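Local structure of MlnE (Bacillus amyloliquefaciens subsp. plantarum, 5D2E) at residues M144-L155 with Q185-L195. The protein binds NADP as the N-terminal B-type ketoreductase of the macrolactin assembly line, where it probably reduces keto groups of the growing polyketide. Residues are numbered along the deposited sequence; the frame is centred on the assembly and turned at random.
Sequences MRKQLNKSLYSL and QPIYNAVESFL
Ile187 seats as a knob in a hole formed by Met144, Gln147, Leu148 and Ser151, its CG2 3.9 Å from Leu148 CD2 and its CD1 turned to Met144 CG. One to two turns on, the tip of Leu155 presses tightly on Val191 (CD1 to CG1 3.4 Å), and Leu152 CD1 lies over one face of the Phe194 ring, which the trans chi1 of Phe194 extends toward helix 141-164. That helix widens into a pi-type turn at 149-153; within it Ser151 OG is tied back to Gln147 O (2.7 Å) and meets the Tyr188 ring at its edge. Gln147 CD rests over a face of the same ring, amide and ring planes 37° apart, while the Tyr188 hydroxyl is hydrogen-bonded to Ala134 O, outside the two segments. At the polar end, Gln147 NE2 donates to Gln185 OE1 (3.0 Å, 162°). One water donates to Gln147 OE1 and Gln185 OE1 and accepts from Tyr188 N, while Gln185 NE2 is held by Gly135 O and Glu178 O. With axes 9.2 Å apart at closest approach and nearly parallel (10°), the segments belong to helices 141-164 and 186-201, neighbours flanking the parallel sheet of the Rossmann-like structural subdomain, which in modular ketoreductases accompanies the NADP-binding catalytic one.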
ATOM      1  N   MET A 144      -6.618   3.020  13.915  1.00 28.32           N
ATOM      2  CA  MET A 144      -6.225   2.202  12.767  1.00 27.89           C
ATOM      3  C   MET A 144      -7.084   0.962  12.648  1.00 28.37           C
ATOM      4  O   MET A 144      -7.515   0.608  11.546  1.00 24.57           O
ATOM      5  CB  MET A 144      -4.767   1.900  12.810  1.00 29.27           C
ATOM      6  CG  MET A 144      -3.900   3.125  12.549  1.00 29.98           C
ATOM      7  SD  MET A 144      -2.139   2.593  12.543  1.00 33.90           S
ATOM      8  CE  MET A 144      -1.884   2.448  14.276  1.00 35.29           C
ATOM      9  N   ARG A 145      -7.392   0.330  13.775  1.00 27.60           N
ATOM     10  CA  ARG A 145      -8.268  -0.833  13.749  1.00 27.97           C
ATOM     11  C   ARG A 145      -9.627  -0.484  13.175  1.00 27.88           C
ATOM     12  O   ARG A 145     -10.155  -1.243  12.341  1.00 25.75           O
ATOM     13  CB  ARG A 145      -8.426  -1.447  15.151  1.00 31.41           C
ATOM     14  CG  ARG A 145      -7.243  -2.277  15.584  1.00 40.68           C
ATOM     15  CD  ARG A 145      -7.532  -3.074  16.873  1.00 46.23           C
ATOM     16  NE  ARG A 145      -6.331  -3.745  17.344  1.00 49.42           N
ATOM     17  CZ  ARG A 145      -5.751  -4.795  16.741  1.00 55.59           C
ATOM     18  NH1 ARG A 145      -6.220  -5.323  15.607  1.00 54.25           N
ATOM     19  NH2 ARG A 145      -4.660  -5.318  17.282  1.00 59.29           N
ATOM     20  N   LYS A 146     -10.204   0.641  13.588  1.00 30.27           N
ATOM     21  CA  LYS A 146     -11.529   1.047  13.062  1.00 31.43           C
ATOM     22  C   LYS A 146     -11.475   1.323  11.586  1.00 28.01           C
ATOM     23  O   LYS A 146     -12.401   0.894  10.853  1.00 25.58           O
ATOM     24  CB  LYS A 146     -12.085   2.256  13.783  1.00 33.85           C
ATOM     25  CG  LYS A 146     -12.324   1.920  15.238  1.00 41.53           C
ATOM     26  CD  LYS A 146     -13.078   2.987  16.029  1.00 51.35           C
ATOM     27  CE  LYS A 146     -13.422   2.376  17.407  1.00 58.55           C
ATOM     28  NZ  LYS A 146     -13.424   3.348  18.536  1.00 59.00           N
ATOM     29  N   GLN A 147     -10.400   2.002  11.131  1.00 25.88           N
ATOM     30  CA  GLN A 147     -10.298   2.304   9.691  1.00 24.70           C
ATOM     31  C   GLN A 147     -10.183   0.993   8.868  1.00 23.31           C
ATOM     32  O   GLN A 147     -10.828   0.832   7.843  1.00 24.35           O
ATOM     33  CB  GLN A 147      -9.169   3.241   9.373  1.00 24.70           C
ATOM     34  CG  GLN A 147      -9.362   4.688   9.916  1.00 25.27           C
ATOM     35  CD  GLN A 147      -8.509   5.660   9.157  1.00 24.96           C
ATOM     36  OE1 GLN A 147      -7.364   5.327   8.770  1.00 25.99           O
ATOM     37  NE2 GLN A 147      -9.071   6.791   8.827  1.00 25.16           N
ATOM     38  N   LEU A 148      -9.403   0.041   9.377  1.00 25.91           N
ATOM     39  CA  LEU A 148      -9.229  -1.237   8.665  1.00 25.08           C
ATOM     40  C   LEU A 148     -10.550  -1.987   8.634  1.00 26.41           C
ATOM     41  O   LEU A 148     -10.946  -2.553   7.581  1.00 26.52           O
ATOM     42  CB  LEU A 148      -8.139  -2.051   9.321  1.00 26.54           C
ATOM     43  CG  LEU A 148      -6.712  -1.513   9.130  1.00 26.07           C
ATOM     44  CD1 LEU A 148      -5.801  -2.115  10.199  1.00 26.45           C
ATOM     45  CD2 LEU A 148      -6.226  -1.879   7.735  1.00 26.43           C
ATOM     46  N   ASN A 149     -11.294  -1.952   9.732  1.00 25.94           N
ATOM     47  CA  ASN A 149     -12.639  -2.595   9.679  1.00 28.87           C
ATOM     48  C   ASN A 149     -13.624  -1.978   8.701  1.00 29.92           C
ATOM     49  O   ASN A 149     -14.402  -2.695   8.085  1.00 30.11           O
ATOM     50  CB  ASN A 149     -13.242  -2.695  11.065  1.00 28.54           C
ATOM     51  CG  ASN A 149     -12.575  -3.762  11.854  1.00 31.79           C
ATOM     52  OD1 ASN A 149     -11.938  -4.663  11.296  1.00 34.00           O
ATOM     53  ND2 ASN A 149     -12.657  -3.662  13.154  1.00 34.01           N
ATOM     54  N   LYS A 150     -13.549  -0.661   8.531  1.00 26.14           N
ATOM     55  CA  LYS A 150     -14.388   0.042   7.587  1.00 28.01           C
ATOM     56  C   LYS A 150     -13.978  -0.147   6.159  1.00 30.49           C
ATOM     57  O   LYS A 150     -14.752   0.172   5.267  1.00 33.78           O
ATOM     58  CB  LYS A 150     -14.392   1.524   7.930  1.00 30.59           C
ATOM     59  CG  LYS A 150     -15.182   1.892   9.232  1.00 32.52           C
ATOM     60  CD  LYS A 150     -14.891   3.369   9.563  1.00 34.37           C
ATOM     61  CE  LYS A 150     -15.865   4.149  10.424  1.00 43.99           C
ATOM     62  NZ  LYS A 150     -16.022   3.514  11.740  1.00 51.33           N
ATOM     63  N   SER A 151     -12.787  -0.683   5.901  1.00 24.47           N
ATOM     64  CA  SER A 151     -12.261  -0.652   4.561  1.00 26.75           C
ATOM     65  C   SER A 151     -11.820  -2.070   4.169  1.00 25.75           C
ATOM     66  O   SER A 151     -12.624  -2.862   3.704  1.00 25.05           O
ATOM     67  CB  SER A 151     -11.129   0.376   4.412  1.00 26.69           C
ATOM     68  OG  SER A 151     -10.063   0.212   5.379  1.00 24.97           O
ATOM     69  N   LEU A 152     -10.571  -2.414   4.432  1.00 23.23           N
ATOM     70  CA  LEU A 152     -10.011  -3.732   4.076  1.00 24.24           C
ATOM     71  C   LEU A 152     -10.823  -4.902   4.561  1.00 22.21           C
ATOM     72  O   LEU A 152     -11.204  -5.780   3.758  1.00 25.56           O
ATOM     73  CB  LEU A 152      -8.568  -3.842   4.628  1.00 26.22           C
ATOM     74  CG  LEU A 152      -7.884  -5.231   4.502  1.00 27.52           C
ATOM     75  CD1 LEU A 152      -7.643  -5.528   3.030  1.00 27.61           C
ATOM     76  CD2 LEU A 152      -6.630  -5.243   5.377  1.00 29.95           C
ATOM     77  N   TYR A 153     -11.156  -4.932   5.845  1.00 23.95           N
ATOM     78  CA  TYR A 153     -11.840  -6.092   6.336  1.00 24.34           C
ATOM     79  C   TYR A 153     -13.306  -6.201   5.868  1.00 25.90           C
ATOM     80  O   TYR A 153     -13.764  -7.282   5.520  1.00 26.73           O
ATOM     81  CB  TYR A 153     -11.697  -6.263   7.836  1.00 24.14           C
ATOM     82  CG  TYR A 153     -10.266  -6.622   8.265  1.00 28.30           C
ATOM     83  CD1 TYR A 153      -9.697  -7.825   7.908  1.00 30.60           C
ATOM     84  CD2 TYR A 153      -9.513  -5.772   9.035  1.00 27.84           C
ATOM     85  CE1 TYR A 153      -8.375  -8.155   8.290  1.00 30.88           C
ATOM     86  CE2 TYR A 153      -8.199  -6.082   9.416  1.00 28.29           C
ATOM     87  CZ  TYR A 153      -7.648  -7.269   9.064  1.00 31.67           C
ATOM     88  OH  TYR A 153      -6.368  -7.526   9.453  1.00 32.04           O
ATOM     89  N   SER A 154     -14.000  -5.085   5.807  1.00 23.83           N
ATOM     90  CA  SER A 154     -15.371  -5.091   5.357  1.00 23.72           C
ATOM     91  C   SER A 154     -15.385  -5.567   3.900  1.00 24.59           C
ATOM     92  O   SER A 154     -16.212  -6.376   3.474  1.00 25.00           O
ATOM     93  CB  SER A 154     -15.958  -3.654   5.412  1.00 29.01           C
ATOM     94  OG  SER A 154     -17.229  -3.717   4.715  1.00 32.83           O
ATOM     95  N   LEU A 155     -14.461  -5.070   3.113  1.00 25.21           N
ATOM     96  CA  LEU A 155     -14.382  -5.481   1.703  1.00 26.40           C
ATOM     97  C   LEU A 155     -14.003  -6.941   1.546  1.00 25.66           C
ATOM     98  O   LEU A 155     -14.512  -7.596   0.660  1.00 26.16           O
ATOM     99  CB  LEU A 155     -13.409  -4.584   0.916  1.00 27.54           C
ATOM    100  CG  LEU A 155     -13.899  -3.170   0.521  1.00 29.07           C
ATOM    101  CD1 LEU A 155     -12.709  -2.382   0.054  1.00 29.06           C
ATOM    102  CD2 LEU A 155     -15.051  -3.139  -0.506  1.00 27.90           C
ATOM    103  N   GLN A 185      -4.989   9.915   4.203  1.00 25.65           N
ATOM    104  CA  GLN A 185      -5.691   8.654   4.491  1.00 23.59           C
ATOM    105  C   GLN A 185      -4.883   7.438   3.949  1.00 24.65           C
ATOM    106  O   GLN A 185      -5.245   6.844   2.919  1.00 25.68           O
ATOM    107  CB  GLN A 185      -7.060   8.689   3.872  1.00 25.52           C
ATOM    108  CG  GLN A 185      -8.036   9.669   4.521  1.00 26.07           C
ATOM    109  CD  GLN A 185      -8.603   9.211   5.860  1.00 25.36           C
ATOM    110  OE1 GLN A 185      -7.974   8.489   6.610  1.00 26.97           O
ATOM    111  NE2 GLN A 185      -9.794   9.710   6.175  1.00 26.78           N
ATOM    112  N   PRO A 186      -3.788   7.100   4.623  1.00 25.83           N
ATOM    113  CA  PRO A 186      -2.906   6.014   4.150  1.00 26.65           C
ATOM    114  C   PRO A 186      -3.576   4.681   4.091  1.00 25.05           C
ATOM    115  O   PRO A 186      -3.345   3.954   3.156  1.00 28.95           O
ATOM    116  CB  PRO A 186      -1.748   5.988   5.144  1.00 27.81           C
ATOM    117  CG  PRO A 186      -1.913   7.154   6.030  1.00 29.49           C
ATOM    118  CD  PRO A 186      -3.253   7.793   5.814  1.00 27.66           C
ATOM    119  N   ILE A 187      -4.450   4.407   5.042  1.00 26.62           N
ATOM    120  CA  ILE A 187      -5.201   3.151   5.055  1.00 25.62           C
ATOM    121  C   ILE A 187      -6.259   3.144   3.956  1.00 26.63           C
ATOM    122  O   ILE A 187      -6.262   2.266   3.042  1.00 25.34           O
ATOM    123  CB  ILE A 187      -5.784   2.869   6.434  1.00 23.43           C
ATOM    124  CG1 ILE A 187      -4.674   2.553   7.387  1.00 25.00           C
ATOM    125  CG2 ILE A 187      -6.776   1.729   6.424  1.00 26.08           C
ATOM    126  CD1 ILE A 187      -5.087   2.343   8.832  1.00 24.77           C
ATOM    127  N   TYR A 188      -7.090   4.183   3.917  1.00 22.79           N
ATOM    128  CA  TYR A 188      -8.153   4.123   2.950  1.00 22.02           C
ATOM    129  C   TYR A 188      -7.635   4.188   1.513  1.00 25.46           C
ATOM    130  O   TYR A 188      -8.179   3.542   0.627  1.00 26.01           O
ATOM    131  CB  TYR A 188      -9.182   5.212   3.199  1.00 23.74           C
ATOM    132  CG  TYR A 188      -9.907   5.161   4.488  1.00 22.38           C
ATOM    133  CD1 TYR A 188     -10.177   3.986   5.103  1.00 25.48           C
ATOM    134  CD2 TYR A 188     -10.439   6.319   5.064  1.00 23.48           C
ATOM    135  CE1 TYR A 188     -10.899   3.933   6.286  1.00 24.89           C
ATOM    136  CE2 TYR A 188     -11.168   6.277   6.220  1.00 25.19           C
ATOM    137  CZ  TYR A 188     -11.433   5.089   6.837  1.00 25.53           C
ATOM    138  OH  TYR A 188     -12.202   5.004   7.995  1.00 25.29           O
ATOM    139  N   ASN A 189      -6.561   4.949   1.287  1.00 26.97           N
ATOM    140  CA  ASN A 189      -5.959   5.086  -0.048  1.00 29.61           C
ATOM    141  C   ASN A 189      -5.344   3.718  -0.540  1.00 27.84           C
ATOM    142  O   ASN A 189      -5.417   3.362  -1.706  1.00 28.93           O
ATOM    143  CB  ASN A 189      -4.860   6.172   0.054  1.00 33.46           C
ATOM    144  CG  ASN A 189      -4.031   6.275  -1.198  1.00 41.35           C
ATOM    145  OD1 ASN A 189      -2.866   5.866  -1.197  1.00 49.05           O
ATOM    146  ND2 ASN A 189      -4.615   6.753  -2.245  1.00 32.83           N
ATOM    147  N   ALA A 190      -4.884   2.924   0.405  1.00 26.15           N
ATOM    148  CA  ALA A 190      -4.254   1.608   0.083  1.00 25.33           C
ATOM    149  C   ALA A 190      -5.240   0.563  -0.445  1.00 25.92           C
ATOM    150  O   ALA A 190      -4.855  -0.403  -1.110  1.00 25.79           O
ATOM    151  CB  ALA A 190      -3.456   1.081   1.256  1.00 23.25           C
ATOM    152  N   VAL A 191      -6.529   0.763  -0.212  1.00 25.29           N
ATOM    153  CA  VAL A 191      -7.528  -0.145  -0.732  1.00 25.66           C
ATOM    154  C   VAL A 191      -7.487  -0.355  -2.212  1.00 24.23           C
ATOM    155  O   VAL A 191      -7.784  -1.442  -2.639  1.00 26.53           O
ATOM    156  CB  VAL A 191      -8.931   0.311  -0.290  1.00 26.13           C
ATOM    157  CG1 VAL A 191     -10.030  -0.473  -0.950  1.00 27.59           C
ATOM    158  CG2 VAL A 191      -9.044   0.260   1.233  1.00 28.34           C
ATOM    159  N   GLU A 192      -7.068   0.642  -2.973  1.00 24.71           N
ATOM    160  CA  GLU A 192      -6.941   0.524  -4.380  1.00 28.57           C
ATOM    161  C   GLU A 192      -6.084  -0.712  -4.767  1.00 27.19           C
ATOM    162  O   GLU A 192      -6.436  -1.416  -5.697  1.00 28.15           O
ATOM    163  CB  GLU A 192      -6.284   1.766  -4.954  1.00 31.56           C
ATOM    164  CG  GLU A 192      -6.064   1.695  -6.459  1.00 41.72           C
ATOM    165  CD  GLU A 192      -4.927   2.611  -6.950  1.00 55.66           C
ATOM    166  OE1 GLU A 192      -4.185   3.194  -6.112  1.00 62.88           O
ATOM    167  OE2 GLU A 192      -4.781   2.739  -8.188  1.00 64.80           O
ATOM    168  N   SER A 193      -4.979  -0.928  -4.044  1.00 27.03           N
ATOM    169  CA  SER A 193      -4.044  -2.058  -4.299  1.00 26.39           C
ATOM    170  C   SER A 193      -4.764  -3.381  -4.048  1.00 27.30           C
ATOM    171  O   SER A 193      -4.651  -4.273  -4.819  1.00 28.22           O
ATOM    172  CB  SER A 193      -2.880  -1.966  -3.345  1.00 27.47           C
ATOM    173  OG  SER A 193      -2.177  -0.766  -3.489  1.00 29.39           O
ATOM    174  N   PHE A 194      -5.608  -3.451  -3.007  1.00 27.79           N
ATOM    175  CA  PHE A 194      -6.456  -4.627  -2.743  1.00 27.16           C
ATOM    176  C   PHE A 194      -7.445  -4.838  -3.897  1.00 28.07           C
ATOM    177  O   PHE A 194      -7.584  -5.950  -4.409  1.00 26.09           O
ATOM    178  CB  PHE A 194      -7.177  -4.396  -1.394  1.00 27.57           C
ATOM    179  CG  PHE A 194      -8.080  -5.477  -0.973  1.00 28.14           C
ATOM    180  CD1 PHE A 194      -7.571  -6.578  -0.278  1.00 29.82           C
ATOM    181  CD2 PHE A 194      -9.434  -5.394  -1.227  1.00 30.12           C
ATOM    182  CE1 PHE A 194      -8.399  -7.613   0.090  1.00 31.85           C
ATOM    183  CE2 PHE A 194     -10.279  -6.414  -0.850  1.00 30.88           C
ATOM    184  CZ  PHE A 194      -9.743  -7.525  -0.193  1.00 30.58           C
ATOM    185  N   LEU A 195      -8.164  -3.797  -4.288  1.00 25.91           N
ATOM    186  CA  LEU A 195      -9.195  -3.941  -5.320  1.00 26.60           C
ATOM    187  C   LEU A 195      -8.635  -4.365  -6.669  1.00 27.94           C
ATOM    188  O   LEU A 195      -9.272  -5.141  -7.425  1.00 28.72           O
ATOM    189  CB  LEU A 195      -9.970  -2.616  -5.507  1.00 27.12           C
ATOM    190  CG  LEU A 195     -10.755  -2.130  -4.280  1.00 27.08           C
ATOM    191  CD1 LEU A 195     -11.262  -0.719  -4.453  1.00 28.94           C
ATOM    192  CD2 LEU A 195     -11.918  -3.081  -4.025  1.00 27.36           C
TER
HETATM  193  O   HOH W   1      -6.670   6.076   6.231  1.00 26.06           O